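Local coordinates for protein fructose transport system repressor FruR (Pseudomonas putida, PDB 3O74) that probably binds specific DNA sites to repress or activate transcription, responding to fructose 1-phosphate as its preferred effector, at residues Arg55-Cys67 and Leu78-Leu92. Sequence-based numbering, arbitrary orientation. Where two conformers were deposited one is given.
Sequences RARRCDALFVASC and LQDKGLPVIAIDRRL
Leu62 and Val64 of strand 61-64 pair with Pro84, Ile86 and Ile88 through four backbone hydrogen bonds, the ladder expected of parallel neighbours whose axes diverge by 19°. Leu62 N reaches Pro84 O at 2.9 Å, and Ile88 N closes the ladder on Val64 O. Beyond it, a water accepts the N-H of Ser66 and donates to Val64 O and Arg90 O, linking the two segments.

Apolar contacts divide between the faces. On one, the Phe63 ring lies alongside Ile86, with Phe63 CD1 3.7 Å from Ile86 CB. Ile88 CD1 crosses toward the same ring atom, and helix 15-30 packs on Ile88. On the other, chi1 of 59° turns Val64 CG1 between its own N and carbonyl carbon, from where it meets Val85 CG1 at 3.8 Å and Leu92 CD1, with helix 44-56 touching Leu62 and Val64. At the strand entry, just after a Schellman motif at Gly82 ends helix 74-80, Leu83 CD2 packs 4.1 Å from Leu62 CB; its CD1 lies beside the carbonyl oxygen of Cys59.

Arg90 supplies the one side-chain hydrogen bond between the segments. Its chain, extended from CG to NE, carries NH1 to Ser66 O at 3.0 Å with a nearly straight N-H (166°); the oxygen lies in the guanidinium plane, yet NH1 stands above the carbonyl plane. NH1 also forms a salt bridge with Asp42, and NE hydrogen-bonds a glycerol, probably from the crystallisation liquor.

In this right-handed beta-alpha-beta unit of the Rossmann-like N-terminal subdomain, the two partners of NH1 would limit guanidinium rotation and probably hold it by the glycerol, a site that may mark the effector cleft.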
ATOM      1  N   ARG B  55      13.037  18.843   9.654  1.00 47.99           N
ATOM      2  CA  ARG B  55      13.367  20.107  10.296  1.00 55.06           C
ATOM      3  C   ARG B  55      14.216  20.984   9.376  1.00 56.13           C
ATOM      4  O   ARG B  55      13.919  22.162   9.175  1.00 61.04           O
ATOM      5  CB  ARG B  55      14.077  19.865  11.630  1.00 62.91           C
ATOM      6  CG  ARG B  55      14.656  21.118  12.259  1.00 70.55           C
ATOM      7  CD  ARG B  55      14.784  20.966  13.763  1.00 79.79           C
ATOM      8  NE  ARG B  55      16.106  21.349  14.247  1.00 88.66           N
ATOM      9  CZ  ARG B  55      16.979  20.502  14.781  1.00 92.61           C
ATOM     10  NH1 ARG B  55      16.664  19.219  14.908  1.00 93.58           N
ATOM     11  NH2 ARG B  55      18.160  20.938  15.194  1.00 93.76           N
ATOM     12  N   ALA B  56      15.265  20.399   8.808  1.00 53.18           N
ATOM     13  CA  ALA B  56      16.124  21.114   7.871  1.00 51.47           C
ATOM     14  C   ALA B  56      15.350  21.492   6.613  1.00 54.24           C
ATOM     15  O   ALA B  56      15.551  22.567   6.051  1.00 59.99           O
ATOM     16  CB  ALA B  56      17.338  20.275   7.520  1.00 49.23           C
ATOM     17  N   ARG B  57      14.465  20.599   6.179  1.00 56.79           N
ATOM     18  CA  ARG B  57      13.598  20.843   5.029  1.00 59.47           C
ATOM     19  C   ARG B  57      12.689  22.039   5.276  1.00 55.19           C
ATOM     20  O   ARG B  57      12.195  22.662   4.335  1.00 56.91           O
ATOM     21  CB  ARG B  57      12.742  19.609   4.742  1.00 64.08           C
ATOM     22  CG  ARG B  57      13.255  18.749   3.610  1.00 70.04           C
ATOM     23  CD  ARG B  57      14.743  18.506   3.729  1.00 76.68           C
ATOM     24  NE  ARG B  57      15.307  18.037   2.468  1.00 83.14           N
ATOM     25  CZ  ARG B  57      16.599  17.800   2.268  1.00 86.99           C
ATOM     26  NH1 ARG B  57      17.469  17.987   3.252  1.00 88.74           N
ATOM     27  NH2 ARG B  57      17.021  17.379   1.084  1.00 86.20           N
ATOM     28  N   ARG B  58      12.467  22.344   6.549  1.00 48.69           N
ATOM     29  CA  ARG B  58      11.601  23.447   6.948  1.00 53.14           C
ATOM     30  C   ARG B  58      10.141  23.269   6.529  1.00 49.13           C
ATOM     31  O   ARG B  58       9.511  24.217   6.064  1.00 52.96           O
ATOM     32  CB  ARG B  58      12.147  24.785   6.433  1.00 60.36           C
ATOM     33  CG  ARG B  58      12.990  25.543   7.450  1.00 67.57           C
ATOM     34  CD  ARG B  58      13.780  26.671   6.802  1.00 75.72           C
ATOM     35  NE  ARG B  58      14.756  26.163   5.841  1.00 81.98           N
ATOM     36  CZ  ARG B  58      14.618  26.238   4.521  1.00 85.35           C
ATOM     37  NH1 ARG B  58      13.546  26.814   3.996  1.00 86.43           N
ATOM     38  NH2 ARG B  58      15.556  25.743   3.725  1.00 85.66           N
ATOM     39  N   CYS B  59       9.601  22.064   6.688  1.00 37.96           N
ATOM     40  CA  CYS B  59       8.191  21.839   6.406  0.62 34.06           C
ATOM     41  C   CYS B  59       7.337  22.672   7.361  1.00 30.80           C
ATOM     42  O   CYS B  59       7.719  22.891   8.507  1.00 35.83           O
ATOM     43  CB  CYS B  59       7.836  20.355   6.520  0.62 30.93           C
ATOM     44  SG  CYS B  59       8.634  19.303   5.284  0.62 51.47           S
ATOM     45  N   ASP B  60       6.188  23.138   6.885  1.00 28.73           N
ATOM     46  CA  ASP B  60       5.325  24.007   7.681  1.00 29.92           C
ATOM     47  C   ASP B  60       4.653  23.266   8.834  1.00 31.03           C
ATOM     48  O   ASP B  60       4.332  23.856   9.866  1.00 26.45           O
ATOM     49  CB  ASP B  60       4.276  24.675   6.792  1.00 31.99           C
ATOM     50  CG  ASP B  60       4.887  25.633   5.790  1.00 38.50           C
ATOM     51  OD1 ASP B  60       6.104  25.902   5.891  1.00 36.17           O
ATOM     52  OD2 ASP B  60       4.150  26.119   4.905  1.00 41.42           O
ATOM     53  N   ALA B  61       4.441  21.969   8.653  1.00 30.42           N
ATOM     54  CA  ALA B  61       3.910  21.129   9.718  1.00 24.89           C
ATOM     55  C   ALA B  61       4.317  19.688   9.471  1.00 26.06           C
ATOM     56  O   ALA B  61       4.628  19.309   8.343  1.00 23.85           O
ATOM     57  CB  ALA B  61       2.394  21.251   9.805  1.00 20.65           C
ATOM     58  N   LEU B  62       4.315  18.889  10.530  1.00 19.74           N
ATOM     59  CA  LEU B  62       4.731  17.496  10.423  1.00 17.73           C
ATOM     60  C   LEU B  62       3.652  16.570  10.965  1.00 24.80           C
ATOM     61  O   LEU B  62       3.251  16.673  12.133  1.00 19.44           O
ATOM     62  CB  LEU B  62       6.046  17.279  11.177  1.00 19.69           C
ATOM     63  CG  LEU B  62       6.655  15.879  11.236  1.00 20.68           C
ATOM     64  CD1 LEU B  62       6.947  15.341   9.831  1.00 21.34           C
ATOM     65  CD2 LEU B  62       7.921  15.908  12.077  1.00 24.53           C
ATOM     66  N   PHE B  63       3.162  15.687  10.099  1.00 16.87           N
ATOM     67  CA  PHE B  63       2.284  14.609  10.523  1.00 19.02           C
ATOM     68  C   PHE B  63       3.165  13.428  10.881  1.00 20.29           C
ATOM     69  O   PHE B  63       4.170  13.170  10.211  1.00 16.71           O
ATOM     70  CB  PHE B  63       1.330  14.206   9.399  1.00 19.37           C
ATOM     71  CG  PHE B  63       0.444  15.318   8.922  1.00 21.58           C
ATOM     72  CD1 PHE B  63      -0.604  15.772   9.707  1.00 23.86           C
ATOM     73  CD2 PHE B  63       0.653  15.906   7.680  1.00 24.66           C
ATOM     74  CE1 PHE B  63      -1.428  16.804   9.264  1.00 24.10           C
ATOM     75  CE2 PHE B  63      -0.163  16.923   7.234  1.00 26.25           C
ATOM     76  CZ  PHE B  63      -1.202  17.377   8.025  1.00 27.12           C
ATOM     77  N   VAL B  64       2.798  12.692  11.922  1.00 18.26           N
ATOM     78  CA  VAL B  64       3.631  11.565  12.317  1.00 21.44           C
ATOM     79  C   VAL B  64       2.873  10.439  13.015  1.00 21.73           C
ATOM     80  O   VAL B  64       2.059  10.676  13.904  1.00 16.07           O
ATOM     81  CB  VAL B  64       4.832  12.033  13.197  1.00 30.56           C
ATOM     82  CG1 VAL B  64       4.345  12.745  14.454  1.00 27.04           C
ATOM     83  CG2 VAL B  64       5.733  10.862  13.556  1.00 32.39           C
ATOM     84  N   ALA B  65       3.145   9.214  12.575  1.00 16.33           N
ATOM     85  CA  ALA B  65       2.752   8.017  13.300  1.00 21.15           C
ATOM     86  C   ALA B  65       4.042   7.456  13.880  1.00 26.17           C
ATOM     87  O   ALA B  65       4.788   6.751  13.198  1.00 24.79           O
ATOM     88  CB  ALA B  65       2.106   7.022  12.368  1.00 19.14           C
ATOM     89  N   SER B  66       4.305   7.795  15.136  1.00 21.06           N
ATOM     90  CA  SER B  66       5.613   7.586  15.740  1.00 23.56           C
ATOM     91  C   SER B  66       5.831   6.163  16.246  1.00 30.20           C
ATOM     92  O   SER B  66       4.881   5.453  16.573  1.00 26.59           O
ATOM     93  CB  SER B  66       5.811   8.581  16.885  1.00 26.55           C
ATOM     94  OG  SER B  66       7.113   8.487  17.434  1.00 29.95           O
ATOM     95  N   CYS B  67       7.094   5.755  16.316  1.00 30.41           N
ATOM     96  CA  CYS B  67       7.445   4.479  16.926  1.00 33.12           C
ATOM     97  C   CYS B  67       8.353   4.697  18.132  1.00 38.69           C
ATOM     98  O   CYS B  67       8.886   3.744  18.695  1.00 43.60           O
ATOM     99  CB  CYS B  67       8.115   3.547  15.909  1.00 28.18           C
ATOM    100  SG  CYS B  67       9.753   4.070  15.356  1.00 36.68           S
ATOM    101  N   LEU B  78      11.117  19.987  18.814  1.00 33.04           N
ATOM    102  CA  LEU B  78      10.705  20.537  17.527  1.00 35.49           C
ATOM    103  C   LEU B  78       9.553  21.519  17.701  1.00 39.26           C
ATOM    104  O   LEU B  78       9.542  22.594  17.103  1.00 40.77           O
ATOM    105  CB  LEU B  78      10.298  19.410  16.573  1.00 37.52           C
ATOM    106  CG  LEU B  78      11.374  18.386  16.214  1.00 33.28           C
ATOM    107  CD1 LEU B  78      10.812  17.311  15.299  1.00 35.72           C
ATOM    108  CD2 LEU B  78      12.559  19.072  15.556  1.00 38.99           C
ATOM    109  N   GLN B  79       8.587  21.143  18.534  1.00 38.73           N
ATOM    110  CA  GLN B  79       7.429  21.983  18.819  1.00 36.19           C
ATOM    111  C   GLN B  79       7.831  23.303  19.481  1.00 40.61           C
ATOM    112  O   GLN B  79       7.280  24.361  19.167  1.00 35.36           O
ATOM    113  CB  GLN B  79       6.447  21.220  19.712  1.00 34.57           C
ATOM    114  CG  GLN B  79       5.312  22.057  20.274  1.00 34.04           C
ATOM    115  CD  GLN B  79       4.347  21.232  21.105  1.00 37.26           C
ATOM    116  OE1 GLN B  79       4.536  21.061  22.312  1.00 38.65           O
ATOM    117  NE2 GLN B  79       3.307  20.711  20.461  1.00 27.32           N
ATOM    118  N   ASP B  80       8.791  23.235  20.398  1.00 46.53           N
ATOM    119  CA  ASP B  80       9.275  24.432  21.082  1.00 49.70           C
ATOM    120  C   ASP B  80       9.951  25.387  20.108  1.00 49.39           C
ATOM    121  O   ASP B  80      10.001  26.594  20.342  1.00 48.54           O
ATOM    122  CB  ASP B  80      10.241  24.060  22.209  1.00 52.48           C
ATOM    123  CG  ASP B  80       9.541  23.417  23.390  1.00 56.92           C
ATOM    124  OD1 ASP B  80       8.301  23.536  23.484  1.00 54.24           O
ATOM    125  OD2 ASP B  80      10.233  22.797  24.226  1.00 60.93           O
ATOM    126  N   LYS B  81      10.474  24.839  19.016  1.00 47.74           N
ATOM    127  CA  LYS B  81      11.122  25.645  17.987  1.00 49.81           C
ATOM    128  C   LYS B  81      10.132  26.143  16.931  1.00 47.46           C
ATOM    129  O   LYS B  81      10.529  26.732  15.927  1.00 51.02           O
ATOM    130  CB  LYS B  81      12.283  24.880  17.343  1.00 51.82           C
ATOM    131  CG  LYS B  81      13.514  24.752  18.245  1.00 57.11           C
ATOM    132  CD  LYS B  81      14.637  23.990  17.550  1.00 61.37           C
ATOM    133  CE  LYS B  81      15.939  24.031  18.345  1.00 66.67           C
ATOM    134  NZ  LYS B  81      15.883  23.228  19.601  1.00 69.44           N
ATOM    135  N   GLY B  82       8.844  25.905  17.163  1.00 38.38           N
ATOM    136  CA  GLY B  82       7.800  26.469  16.323  1.00 38.18           C
ATOM    137  C   GLY B  82       7.178  25.549  15.286  1.00 39.14           C
ATOM    138  O   GLY B  82       6.339  25.988  14.498  1.00 44.58           O
ATOM    139  N   LEU B  83       7.581  24.283  15.270  1.00 33.52           N
ATOM    140  CA  LEU B  83       7.011  23.329  14.320  1.00 30.31           C
ATOM    141  C   LEU B  83       5.728  22.690  14.849  1.00 29.20           C
ATOM    142  O   LEU B  83       5.735  22.060  15.906  1.00 30.65           O
ATOM    143  CB  LEU B  83       8.024  22.234  13.971  1.00 31.39           C
ATOM    144  CG  LEU B  83       7.541  21.145  13.005  1.00 30.97           C
ATOM    145  CD1 LEU B  83       7.080  21.747  11.687  1.00 28.94           C
ATOM    146  CD2 LEU B  83       8.629  20.111  12.765  1.00 34.35           C
ATOM    147  N   PRO B  84       4.618  22.860  14.118  1.00 27.85           N
ATOM    148  CA  PRO B  84       3.374  22.164  14.451  1.00 25.97           C
ATOM    149  C   PRO B  84       3.512  20.671  14.196  1.00 28.03           C
ATOM    150  O   PRO B  84       3.868  20.274  13.085  1.00 25.32           O
ATOM    151  CB  PRO B  84       2.361  22.762  13.470  1.00 24.24           C
ATOM    152  CG  PRO B  84       2.970  24.050  13.009  1.00 24.24           C
ATOM    153  CD  PRO B  84       4.442  23.815  13.014  1.00 26.98           C
ATOM    154  N   VAL B  85       3.238  19.858  15.212  1.00 24.34           N
ATOM    155  CA  VAL B  85       3.313  18.409  15.075  1.00 25.30           C
ATOM    156  C   VAL B  85       1.934  17.800  15.281  1.00 26.05           C
ATOM    157  O   VAL B  85       1.325  17.964  16.340  1.00 26.52           O
ATOM    158  CB  VAL B  85       4.305  17.796  16.085  1.00 22.67           C
ATOM    159  CG1 VAL B  85       4.315  16.278  15.973  1.00 20.82           C
ATOM    160  CG2 VAL B  85       5.702  18.358  15.872  1.00 28.00           C
ATOM    161  N   ILE B  86       1.437  17.112  14.260  1.00 16.78           N
ATOM    162  CA  ILE B  86       0.134  16.462  14.344  1.00 19.48           C
ATOM    163  C   ILE B  86       0.305  14.953  14.295  1.00 21.76           C
ATOM    164  O   ILE B  86       0.760  14.408  13.289  1.00 17.45           O
ATOM    165  CB  ILE B  86      -0.795  16.897  13.198  1.00 24.05           C
ATOM    166  CG1 ILE B  86      -0.881  18.421  13.130  1.00 30.92           C
ATOM    167  CG2 ILE B  86      -2.181  16.280  13.372  1.00 24.50           C
ATOM    168  CD1 ILE B  86      -1.476  19.045  14.374  1.00 37.79           C
ATOM    169  N   ALA B  87      -0.052  14.276  15.383  1.00 20.78           N
ATOM    170  CA  ALA B  87       0.030  12.818  15.423  1.00 17.96           C
ATOM    171  C   ALA B  87      -1.110  12.198  14.631  1.00 18.86           C
ATOM    172  O   ALA B  87      -2.225  12.716  14.622  1.00 19.26           O
ATOM    173  CB  ALA B  87       0.025  12.309  16.868  1.00 17.21           C
ATOM    174  N   ILE B  88      -0.827  11.083  13.968  1.00 19.73           N
ATOM    175  CA  ILE B  88      -1.846  10.362  13.219  1.00 18.19           C
ATOM    176  C   ILE B  88      -1.808   8.880  13.572  1.00 20.19           C
ATOM    177  O   ILE B  88      -0.745   8.257  13.556  1.00 22.70           O
ATOM    178  CB  ILE B  88      -1.648  10.528  11.692  1.00 23.71           C
ATOM    179  CG1 ILE B  88      -1.938  11.966  11.268  1.00 20.81           C
ATOM    180  CG2 ILE B  88      -2.541   9.566  10.927  1.00 25.56           C
ATOM    181  CD1 ILE B  88      -1.908  12.180   9.755  1.00 21.71           C
ATOM    182  N   ASP B  89      -2.976   8.328  13.895  1.00 19.26           N
ATOM    183  CA  ASP B  89      -3.121   6.905  14.215  1.00 23.07           C
ATOM    184  C   ASP B  89      -2.493   6.523  15.555  1.00 22.27           C
ATOM    185  O   ASP B  89      -3.140   5.902  16.393  1.00 32.03           O
ATOM    186  CB  ASP B  89      -2.555   6.032  13.088  1.00 31.34           C
ATOM    187  CG  ASP B  89      -2.875   4.558  13.271  1.00 51.13           C
ATOM    188  OD1 ASP B  89      -2.394   3.959  14.255  1.00 61.46           O
ATOM    189  OD2 ASP B  89      -3.605   3.995  12.428  1.00 55.49           O
ATOM    190  N   ARG B  90      -1.235   6.890  15.755  1.00 23.10           N
ATOM    191  CA  ARG B  90      -0.582   6.655  17.032  1.00 23.92           C
ATOM    192  C   ARG B  90      -0.445   7.967  17.799  1.00 24.37           C
ATOM    193  O   ARG B  90       0.267   8.869  17.376  1.00 19.53           O
ATOM    194  CB  ARG B  90       0.784   6.016  16.817  1.00 22.28           C
ATOM    195  CG  ARG B  90       0.743   4.718  16.037  1.00 22.13           C
ATOM    196  CD  ARG B  90       2.136   4.176  15.885  1.00 27.41           C
ATOM    197  NE  ARG B  90       2.182   2.955  15.095  1.00 23.73           N
ATOM    198  CZ  ARG B  90       3.310   2.324  14.800  1.00 23.00           C
ATOM    199  NH1 ARG B  90       4.461   2.814  15.236  1.00 22.23           N
ATOM    200  NH2 ARG B  90       3.293   1.213  14.075  1.00 23.44           N
ATOM    201  N   ARG B  91      -1.129   8.057  18.933  1.00 25.66           N
ATOM    202  CA  ARG B  91      -1.209   9.302  19.685  1.00 19.70           C
ATOM    203  C   ARG B  91       0.144   9.747  20.228  1.00 15.42           C
ATOM    204  O   ARG B  91       0.991   8.926  20.575  1.00 23.52           O
ATOM    205  CB  ARG B  91      -2.191   9.153  20.853  1.00 22.06           C
ATOM    206  CG  ARG B  91      -1.672   8.266  21.979  1.00 27.25           C
ATOM    207  CD  ARG B  91      -2.460   8.493  23.258  1.00 28.72           C
ATOM    208  NE  ARG B  91      -3.862   8.122  23.109  1.00 29.75           N
ATOM    209  CZ  ARG B  91      -4.837   8.544  23.908  1.00 32.66           C
ATOM    210  NH1 ARG B  91      -4.564   9.365  24.914  1.00 31.86           N
ATOM    211  NH2 ARG B  91      -6.084   8.151  23.695  1.00 31.10           N
ATOM    212  N   LEU B  92       0.348  11.056  20.287  1.00 17.55           N
ATOM    213  CA  LEU B  92       1.430  11.602  21.091  1.00 19.64           C
ATOM    214  C   LEU B  92       0.833  12.141  22.399  1.00 25.15           C
ATOM    215  O   LEU B  92      -0.382  12.121  22.585  1.00 24.02           O
ATOM    216  CB  LEU B  92       2.188  12.686  20.326  1.00 22.50           C
ATOM    217  CG  LEU B  92       3.026  12.213  19.127  1.00 22.39           C
ATOM    218  CD1 LEU B  92       3.562  13.384  18.311  1.00 24.19           C
ATOM    219  CD2 LEU B  92       4.168  11.314  19.581  1.00 21.24           C
TER
HETATM  220  O   HOH W   1       2.633   9.425  16.508  1.00 19.09           O